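Local atomic coordinates of leucine--trna ligase (Agrobacterium radiobacter, PDB entry 5AH5), a protein that is an antibiotic self-immunity form of leucyl-tRNA synthetase, a class I enzyme that probably joins L-leucine to its cognate tRNA at the expense of ATP. Residues Y3-R8 with A618-L623; A10-K15 with I722-W727; M111-G116 with A594-L599. All coordinates share one frame; numbering follows the deposited sequence.

Contact 1: Y3-R8 with A618-L623; sequences YDHRSR and AMRSYL
Arg620 spans the gap between helix 617-632 and the N-terminal end of the chain, where it meets Tyr3 and His5. Its NH2 donates to Tyr3 O at 2.9 Å, an almost straight bond of 165° that lies in the guanidinium plane and falls on a lone pair of the carbonyl. The long side chain leaves its helix with CG anti to the backbone N and bends at chi2, which carries the guanidinium out to the start of the chain. The Tyr3 ring offers its edge to the same group: CD2 lies 4.0 Å from Arg620 NH1, the two planes inclined at 31°. Tyrosine suits the place because its ring packs on helix 720-729 while its hydroxyl bonds to Asp9. His5 follows Asp4, the N-cap of helix 5-19; its ring is turned 80° from the guanidinium plane, with ND1 3.1 Å from Arg620 NH1, and its NE2 is bonded to the carbonyl of Gln588, so histidine uses both sides. Helix 617-632 also faces the bound RNA, Ala618 packing on a sugar and Ser621 on a phosphate. Arg620 gives hydrogen bonds to two backbone carbonyls, Tyr3 O and Phe590 O, and pairs with the Glu624 carboxylate, an environment that should favour its positive charge and that fixes the rotation of the guanidinium.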
loop_
_atom_site.group_PDB
_atom_site.type_symbol
_atom_site.label_atom_id
_atom_site.label_comp_id
_atom_site.label_asym_id
_atom_site.label_seq_id
_atom_site.Cartn_x
_atom_site.Cartn_y
_atom_site.Cartn_z
ATOM N N TYR B 3 11.626 23.583 26.129
ATOM C CA TYR B 3 10.226 23.130 25.918
ATOM C C TYR B 3 10.032 21.833 26.717
ATOM O O TYR B 3 10.726 20.845 26.485
ATOM C CB TYR B 3 9.929 22.871 24.439
ATOM C CG TYR B 3 8.575 22.236 24.177
ATOM C CD1 TYR B 3 7.399 22.912 24.514
ATOM C CD2 TYR B 3 8.475 20.923 23.643
ATOM C CE1 TYR B 3 6.150 22.357 24.282
ATOM C CE2 TYR B 3 7.228 20.338 23.434
ATOM C CZ TYR B 3 6.068 21.076 23.718
ATOM O OH TYR B 3 4.851 20.532 23.531
ATOM N N ASP B 4 9.109 21.869 27.662
ATOM C CA ASP B 4 8.762 20.720 28.504
ATOM C C ASP B 4 7.700 19.847 27.814
ATOM O O ASP B 4 6.504 19.908 28.104
ATOM C CB ASP B 4 8.280 21.232 29.853
ATOM C CG ASP B 4 7.894 20.118 30.834
ATOM O OD1 ASP B 4 8.421 18.993 30.793
ATOM O OD2 ASP B 4 7.068 20.423 31.697
ATOM N N HIS B 5 8.180 19.018 26.895
ATOM C CA HIS B 5 7.332 18.096 26.116
ATOM C C HIS B 5 6.539 17.087 26.999
ATOM O O HIS B 5 5.462 16.688 26.623
ATOM C CB HIS B 5 8.206 17.334 25.064
ATOM C CG HIS B 5 9.353 16.577 25.659
ATOM N ND1 HIS B 5 10.640 17.073 25.709
ATOM C CD2 HIS B 5 9.398 15.366 26.258
ATOM C CE1 HIS B 5 11.437 16.192 26.288
ATOM N NE2 HIS B 5 10.703 15.149 26.650
ATOM N N ARG B 6 7.108 16.696 28.143
ATOM C CA ARG B 6 6.521 15.695 29.044
ATOM C C ARG B 6 5.216 16.183 29.691
ATOM O O ARG B 6 4.447 15.375 30.148
ATOM C CB ARG B 6 7.499 15.279 30.137
ATOM C CG ARG B 6 8.689 14.431 29.702
ATOM C CD ARG B 6 9.639 14.216 30.892
ATOM N NE ARG B 6 10.954 13.659 30.549
ATOM C CZ ARG B 6 11.993 14.359 30.071
ATOM N NH1 ARG B 6 11.910 15.668 29.832
ATOM N NH2 ARG B 6 13.140 13.738 29.803
ATOM N N SER B 7 4.977 17.487 29.765
ATOM C CA SER B 7 3.645 17.954 30.104
ATOM C C SER B 7 2.983 18.666 28.950
ATOM O O SER B 7 1.767 18.587 28.836
ATOM C CB SER B 7 3.669 18.821 31.371
ATOM O OG SER B 7 4.645 19.825 31.287
ATOM N N ARG B 8 3.750 19.331 28.072
ATOM C CA ARG B 8 3.125 20.234 27.104
ATOM C C ARG B 8 2.558 19.528 25.918
ATOM O O ARG B 8 1.533 19.971 25.384
ATOM C CB ARG B 8 4.073 21.394 26.702
ATOM C CG ARG B 8 4.389 22.361 27.872
ATOM C CD ARG B 8 3.180 23.031 28.546
ATOM N NE ARG B 8 2.635 24.078 27.701
ATOM C CZ ARG B 8 1.561 24.847 27.963
ATOM N NH1 ARG B 8 0.837 24.708 29.036
ATOM N NH2 ARG B 8 1.197 25.791 27.085
ATOM N N ALA B 618 19.495 15.802 17.160
ATOM C CA ALA B 618 19.784 16.889 16.242
ATOM C C ALA B 618 18.479 17.678 15.852
ATOM O O ALA B 618 18.462 18.899 15.856
ATOM C CB ALA B 618 20.498 16.349 15.039
ATOM N N MET B 619 17.367 16.978 15.668
ATOM C CA MET B 619 16.114 17.674 15.436
ATOM C C MET B 619 15.625 18.432 16.661
ATOM O O MET B 619 15.063 19.538 16.584
ATOM C CB MET B 619 15.078 16.683 14.967
ATOM C CG MET B 619 13.861 17.283 14.376
ATOM S SD MET B 619 14.178 18.486 13.037
ATOM C CE MET B 619 14.729 17.477 11.713
ATOM N N ARG B 620 15.824 17.836 17.814
ATOM C CA ARG B 620 15.457 18.482 19.049
ATOM C C ARG B 620 16.214 19.804 19.165
ATOM O O ARG B 620 15.652 20.787 19.581
ATOM C CB ARG B 620 15.796 17.567 20.209
ATOM C CG ARG B 620 15.658 18.127 21.599
ATOM C CD ARG B 620 14.181 18.251 21.941
ATOM N NE ARG B 620 14.026 19.135 23.084
ATOM C CZ ARG B 620 12.892 19.336 23.722
ATOM N NH1 ARG B 620 11.781 18.721 23.344
ATOM N NH2 ARG B 620 12.882 20.141 24.751
ATOM N N SER B 621 17.513 19.768 18.870
ATOM C CA SER B 621 18.356 20.955 18.827
ATOM C C SER B 621 17.849 21.987 17.816
ATOM O O SER B 621 17.788 23.143 18.154
ATOM C CB SER B 621 19.811 20.597 18.487
ATOM O OG SER B 621 20.428 20.066 19.631
ATOM N N TYR B 622 17.471 21.558 16.616
ATOM C CA TYR B 622 16.827 22.471 15.660
ATOM C C TYR B 622 15.549 23.114 16.223
ATOM O O TYR B 622 15.371 24.328 16.108
ATOM C CB TYR B 622 16.551 21.816 14.283
ATOM C CG TYR B 622 15.645 22.702 13.452
ATOM C CD1 TYR B 622 16.111 23.904 12.924
ATOM C CD2 TYR B 622 14.315 22.344 13.214
ATOM C CE1 TYR B 622 15.247 24.751 12.238
ATOM C CE2 TYR B 622 13.462 23.179 12.545
ATOM C CZ TYR B 622 13.958 24.373 12.004
ATOM O OH TYR B 622 13.102 25.178 11.335
ATOM N N LEU B 623 14.700 22.314 16.870
ATOM C CA LEU B 623 13.475 22.823 17.460
ATOM C C LEU B 623 13.724 23.780 18.610
ATOM O O LEU B 623 13.038 24.787 18.686
ATOM C CB LEU B 623 12.497 21.690 17.836
ATOM C CG LEU B 623 11.984 20.875 16.613
ATOM C CD1 LEU B 623 11.271 19.524 16.991
ATOM C CD2 LEU B 623 11.070 21.706 15.747
#

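Contact 2: A10-K15 with I722-W727; sequences AFWQQK and ISEELW
Two helices, 5-19 near the N terminus and 720-729 of the anticodon-binding region, meet through the indole of Trp12, which lies against the backbone and side chains of Glu724 and Glu725. CB of Glu724 sits over one face of the indole, 3.3 Å from Trp12 CD2. This is a CH-pi contact, with CB 3.5 Å from the centroid of the six-membered ring and 22° off its normal. Phe11 CD2 lies over the centre of the opposite face, so the ring is held between Glu724 CB and Phe11. Tryptophan suits the place because its broad face accepts the methylene while its edge carries a donor: Trp12 NE1 donates a hydrogen bond to Glu725 OE1 at 2.8 Å and 174°, in the ring plane. The helix-to-helix packing of the class I catalytic region on the anticodon-binding domain thus includes a hydrogen bond beside the CH-pi contact. Glu725 can serve it because CG is anti to the backbone N (chi1 -174°) and the chain then folds at chi2, bringing the carboxylate to the indole edge at nearly a right angle to the ring. The same OE1 also takes a salt bridge from Arg8. Glu724, by contrast, turns its carboxylate past the ring, where OE2 accepts from Ala737 N and from the indole of Trp16, and OE1 from Val736 N.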
loop_
_atom_site.group_PDB
_atom_site.type_symbol
_atom_site.label_atom_id
_atom_site.label_comp_id
_atom_site.label_asym_id
_atom_site.label_seq_id
_atom_site.Cartn_x
_atom_site.Cartn_y
_atom_site.Cartn_z
ATOM N N ALA B 10 0.983 16.741 25.886
ATOM C CA ALA B 10 -0.371 16.324 26.338
ATOM C C ALA B 10 -1.331 17.500 26.433
ATOM O O ALA B 10 -2.534 17.409 26.047
ATOM C CB ALA B 10 -0.258 15.636 27.693
ATOM N N PHE B 11 -0.822 18.620 26.945
ATOM C CA PHE B 11 -1.618 19.846 27.025
ATOM C C PHE B 11 -2.195 20.227 25.648
ATOM O O PHE B 11 -3.434 20.435 25.507
ATOM C CB PHE B 11 -0.793 20.984 27.646
ATOM C CG PHE B 11 -1.513 22.299 27.692
ATOM C CD1 PHE B 11 -2.312 22.625 28.791
ATOM C CD2 PHE B 11 -1.390 23.214 26.656
ATOM C CE1 PHE B 11 -2.997 23.833 28.835
ATOM C CE2 PHE B 11 -2.061 24.428 26.691
ATOM C CZ PHE B 11 -2.867 24.748 27.786
ATOM N N TRP B 12 -1.328 20.254 24.628
ATOM C CA TRP B 12 -1.762 20.629 23.251
ATOM C C TRP B 12 -2.647 19.588 22.627
ATOM O O TRP B 12 -3.597 19.930 21.922
ATOM C CB TRP B 12 -0.549 21.025 22.311
ATOM C CG TRP B 12 0.076 22.293 22.833
ATOM C CD1 TRP B 12 1.285 22.429 23.430
ATOM C CD2 TRP B 12 -0.588 23.547 22.989
ATOM N NE1 TRP B 12 1.454 23.716 23.883
ATOM C CE2 TRP B 12 0.320 24.426 23.612
ATOM C CE3 TRP B 12 -1.831 24.041 22.568
ATOM C CZ2 TRP B 12 0.017 25.771 23.867
ATOM C CZ3 TRP B 12 -2.150 25.405 22.829
ATOM C CH2 TRP B 12 -1.227 26.232 23.482
ATOM N N GLN B 13 -2.340 18.311 22.858
ATOM C CA GLN B 13 -3.193 17.212 22.389
ATOM C C GLN B 13 -4.613 17.392 22.934
ATOM O O GLN B 13 -5.586 17.242 22.213
ATOM C CB GLN B 13 -2.614 15.855 22.808
ATOM C CG GLN B 13 -1.422 15.450 21.966
ATOM C CD GLN B 13 -0.468 14.518 22.691
ATOM O OE1 GLN B 13 -0.805 13.928 23.711
ATOM N NE2 GLN B 13 0.753 14.381 22.154
ATOM N N GLN B 14 -4.741 17.851 24.153
ATOM C CA GLN B 14 -6.078 17.983 24.706
ATOM C C GLN B 14 -6.804 19.191 24.077
ATOM O O GLN B 14 -7.990 19.120 23.683
ATOM C CB GLN B 14 -6.008 18.015 26.218
ATOM C CG GLN B 14 -7.313 17.568 26.833
ATOM C CD GLN B 14 -7.685 18.412 27.978
ATOM O OE1 GLN B 14 -7.207 18.209 29.095
ATOM N NE2 GLN B 14 -8.541 19.388 27.719
ATOM N N LYS B 15 -6.052 20.263 23.829
ATOM C CA LYS B 15 -6.626 21.438 23.138
ATOM C C LYS B 15 -7.195 21.075 21.783
ATOM O O LYS B 15 -8.338 21.464 21.428
ATOM C CB LYS B 15 -5.560 22.519 22.994
ATOM C CG LYS B 15 -5.156 23.173 24.304
ATOM C CD LYS B 15 -6.370 23.751 25.000
ATOM C CE LYS B 15 -6.011 24.932 25.857
ATOM N NZ LYS B 15 -6.756 24.892 27.124
ATOM N N ILE B 722 5.132 21.885 19.565
ATOM C CA ILE B 722 6.016 23.042 19.710
ATOM C C ILE B 722 5.438 24.242 18.972
ATOM O O ILE B 722 5.560 25.367 19.390
ATOM C CB ILE B 722 7.426 22.706 19.143
ATOM C CG1 ILE B 722 8.300 22.183 20.283
ATOM C CG2 ILE B 722 8.097 23.905 18.482
ATOM C CD1 ILE B 722 9.413 21.225 19.844
ATOM N N SER B 723 4.826 24.000 17.853
ATOM C CA SER B 723 4.220 25.089 17.094
ATOM C C SER B 723 3.090 25.790 17.825
ATOM O O SER B 723 3.005 27.023 17.762
ATOM C CB SER B 723 3.757 24.592 15.752
ATOM O OG SER B 723 4.894 24.233 14.993
ATOM N N GLU B 724 2.226 25.015 18.503
ATOM C CA GLU B 724 1.182 25.584 19.313
ATOM C C GLU B 724 1.814 26.339 20.441
ATOM O O GLU B 724 1.341 27.413 20.773
ATOM C CB GLU B 724 0.204 24.522 19.906
ATOM C CG GLU B 724 -0.647 23.785 18.893
ATOM C CD GLU B 724 -1.651 24.638 18.116
ATOM O OE1 GLU B 724 -1.789 25.811 18.468
ATOM O OE2 GLU B 724 -2.243 24.160 17.079
ATOM N N GLU B 725 2.879 25.799 21.030
ATOM C CA GLU B 725 3.481 26.459 22.172
ATOM C C GLU B 725 3.958 27.865 21.732
ATOM O O GLU B 725 3.722 28.851 22.410
ATOM C CB GLU B 725 4.695 25.639 22.674
ATOM C CG GLU B 725 5.369 26.112 23.960
ATOM C CD GLU B 725 4.642 25.702 25.236
ATOM O OE1 GLU B 725 3.678 24.890 25.204
ATOM O OE2 GLU B 725 5.084 26.154 26.301
ATOM N N LEU B 726 4.667 27.920 20.613
ATOM C CA LEU B 726 5.287 29.179 20.167
ATOM C C LEU B 726 4.244 30.171 19.722
ATOM O O LEU B 726 4.284 31.331 20.135
ATOM C CB LEU B 726 6.276 28.906 19.061
ATOM C CG LEU B 726 7.452 28.119 19.603
ATOM C CD1 LEU B 726 8.433 27.807 18.473
ATOM C CD2 LEU B 726 8.126 28.829 20.761
ATOM N N TRP B 727 3.272 29.697 18.951
ATOM C CA TRP B 727 2.088 30.507 18.599
ATOM C C TRP B 727 1.452 31.178 19.794
ATOM O O TRP B 727 1.246 32.428 19.772
ATOM C CB TRP B 727 1.079 29.628 17.888
ATOM C CG TRP B 727 -0.144 30.245 17.285
ATOM C CD1 TRP B 727 -1.411 30.114 17.745
ATOM C CD2 TRP B 727 -0.241 30.914 16.052
ATOM N NE1 TRP B 727 -2.296 30.698 16.902
ATOM C CE2 TRP B 727 -1.612 31.168 15.822
ATOM C CE3 TRP B 727 0.695 31.339 15.107
ATOM C CZ2 TRP B 727 -2.069 31.883 14.702
ATOM C CZ3 TRP B 727 0.253 31.985 13.983
ATOM C CH2 TRP B 727 -1.114 32.286 13.790
#

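Contact 3: M111-G116 with A594-L599; sequences MQLGFG and AVRCYL
The carbonyl of Leu113 accepts a hydrogen bond from Arg596 NH1, with O to NH1 3.0 Å and an angle of 163°, and Gly114 O takes a weak one, 3.3 Å from the same Arg596 NH1. Both acceptors lie at the guanidinium edge, near its plane, although the donor is tilted 25° from the Leu113 carbonyl plane. Phe115 supplies an aromatic neighbour: its CD1 is 3.6 Å from Arg596 NH1, over one face of the guanidinium, and the ring turns its edge, not its face, to the arginine, with the planes 59° apart. Nearer the helix the aliphatic part of the arginine is used, Arg596 CG resting 4.0 Å from Leu113 CD2. The two acceptors are presented to the arginine because the chain ends helix 95-112 in a Schellman motif, Gly114 adopting the positive phi that glycine tolerates easily. Behind this, CB of Leu113 lies over the centre of the Phe115 ring. Helix 48-66 supplies the second shell: Asp58 forms a salt bridge with Arg596 NH2 and also accepts from Gly116 N, Arg62 bonds to Gly114 O, and Phe115 packs on Tyr54 and Ser55. Arginine suits this place because it satisfies two carbonyls at the C-terminal end of a helix, where there is no next turn to supply N-H donors, while the nearby carboxylate of Asp58 probably stabilises its charge.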
loop_
_atom_site.group_PDB
_atom_site.type_symbol
_atom_site.label_atom_id
_atom_site.label_comp_id
_atom_site.label_asym_id
_atom_site.label_seq_id
_atom_site.Cartn_x
_atom_site.Cartn_y
_atom_site.Cartn_z
ATOM N N MET B 111 -1.945 8.609 20.241
ATOM C CA MET B 111 -2.385 9.832 20.865
ATOM C C MET B 111 -1.229 10.583 21.497
ATOM O O MET B 111 -1.167 11.807 21.370
ATOM C CB MET B 111 -3.514 9.601 21.877
ATOM C CG MET B 111 -4.762 9.013 21.269
ATOM S SD MET B 111 -6.116 8.596 22.450
ATOM C CE MET B 111 -5.365 7.695 23.799
ATOM N N GLN B 112 -0.290 9.884 22.100
ATOM C CA GLN B 112 0.845 10.551 22.722
ATOM C C GLN B 112 1.837 11.178 21.694
ATOM O O GLN B 112 2.530 12.082 22.060
ATOM C CB GLN B 112 1.610 9.619 23.654
ATOM C CG GLN B 112 0.780 9.324 24.914
ATOM C CD GLN B 112 1.338 8.201 25.783
ATOM O OE1 GLN B 112 2.445 7.725 25.557
ATOM N NE2 GLN B 112 0.574 7.795 26.798
ATOM N N LEU B 113 1.866 10.621 20.490
ATOM C CA LEU B 113 2.551 11.162 19.337
ATOM C C LEU B 113 1.844 12.335 18.692
ATOM O O LEU B 113 2.433 12.972 17.847
ATOM C CB LEU B 113 2.821 10.081 18.289
ATOM C CG LEU B 113 4.103 9.317 18.671
ATOM C CD1 LEU B 113 4.050 7.905 18.192
ATOM C CD2 LEU B 113 5.391 9.966 18.069
ATOM N N GLY B 114 0.619 12.645 19.113
ATOM C CA GLY B 114 -0.126 13.740 18.556
ATOM C C GLY B 114 -0.662 13.417 17.203
ATOM O O GLY B 114 -0.914 14.308 16.417
ATOM N N PHE B 115 -0.863 12.151 16.902
ATOM C CA PHE B 115 -1.475 11.789 15.675
ATOM C C PHE B 115 -3.005 12.082 15.711
ATOM O O PHE B 115 -3.770 11.528 16.542
ATOM C CB PHE B 115 -1.228 10.299 15.337
ATOM C CG PHE B 115 0.211 9.916 15.030
ATOM C CD1 PHE B 115 1.152 10.820 14.584
ATOM C CD2 PHE B 115 0.583 8.587 15.147
ATOM C CE1 PHE B 115 2.458 10.400 14.276
ATOM C CE2 PHE B 115 1.842 8.153 14.833
ATOM C CZ PHE B 115 2.807 9.073 14.405
ATOM N N GLY B 116 -3.461 12.888 14.745
ATOM C CA GLY B 116 -4.799 13.477 14.761
ATOM C C GLY B 116 -5.811 12.650 13.975
ATOM O O GLY B 116 -6.197 13.032 12.925
ATOM N N ALA B 594 10.206 16.040 17.825
ATOM C CA ALA B 594 11.586 15.721 17.443
ATOM C C ALA B 594 11.685 14.336 16.871
ATOM O O ALA B 594 12.415 14.130 15.910
ATOM C CB ALA B 594 12.516 15.901 18.630
ATOM N N VAL B 595 10.856 13.404 17.380
ATOM C CA VAL B 595 10.841 12.071 16.884
ATOM C C VAL B 595 10.272 12.055 15.482
ATOM O O VAL B 595 10.836 11.441 14.569
ATOM C CB VAL B 595 10.023 11.129 17.816
ATOM C CG1 VAL B 595 9.865 9.784 17.202
ATOM C CG2 VAL B 595 10.782 10.978 19.127
ATOM N N ARG B 596 9.130 12.693 15.328
ATOM C CA ARG B 596 8.454 12.680 14.049
ATOM C C ARG B 596 9.276 13.433 12.961
ATOM O O ARG B 596 9.374 12.956 11.810
ATOM C CB ARG B 596 7.111 13.341 14.193
ATOM C CG ARG B 596 6.124 12.561 15.077
ATOM C CD ARG B 596 4.910 13.401 15.413
ATOM N NE ARG B 596 4.287 13.922 14.204
ATOM C CZ ARG B 596 3.026 14.351 14.105
ATOM N NH1 ARG B 596 2.159 14.245 15.115
ATOM N NH2 ARG B 596 2.611 14.842 12.953
ATOM N N CYS B 597 9.830 14.574 13.338
ATOM C CA CYS B 597 10.670 15.394 12.367
ATOM C C CYS B 597 11.971 14.704 11.964
ATOM O O CYS B 597 12.351 14.782 10.800
ATOM C CB CYS B 597 10.977 16.760 12.957
ATOM S SG CYS B 597 9.527 17.854 12.916
ATOM N N TYR B 598 12.619 13.969 12.881
ATOM C CA TYR B 598 13.773 13.118 12.493
ATOM C C TYR B 598 13.387 12.110 11.471
ATOM O O TYR B 598 14.074 11.978 10.470
ATOM C CB TYR B 598 14.439 12.463 13.705
ATOM C CG TYR B 598 15.464 11.346 13.461
ATOM C CD1 TYR B 598 16.716 11.591 12.839
ATOM C CD2 TYR B 598 15.190 10.032 13.841
ATOM C CE1 TYR B 598 17.651 10.555 12.646
ATOM C CE2 TYR B 598 16.128 9.012 13.644
ATOM C CZ TYR B 598 17.355 9.286 13.035
ATOM O OH TYR B 598 18.270 8.258 12.871
ATOM N N LEU B 599 12.292 11.373 11.672
ATOM C CA LEU B 599 11.885 10.393 10.649
ATOM C C LEU B 599 11.539 11.010 9.327
ATOM O O LEU B 599 11.658 10.357 8.273
ATOM C CB LEU B 599 10.683 9.539 11.104
ATOM C CG LEU B 599 11.050 8.586 12.275
ATOM C CD1 LEU B 599 9.772 8.151 13.010
ATOM C CD2 LEU B 599 11.829 7.388 11.761
#

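Overall arrangement
From the N terminus, residues 3-8 lead into helix 5-19 and 10-15 lie further along it, and each closes a very long loop: contact 1 reaches to helix 617-632, contact 2 further, to helix 720-729. Because their segments alternate along the chain, these two loops cross. Contact 3, from 111-116 to 594-599, lies within both. Spatially the three centres stand 11 to 13 Å apart. Tyr3 and Leu623 pack on Ile722, joining contacts 1 and 2, while Met619 packs against Cys597, joining 1 and 3; Gln13 NE2 probably donates, weakly, to Gln112 O, joining contacts 2 and 3. Together they tie the N-terminal helix and the catalytic region to the helical bundle of the anticodon-binding part.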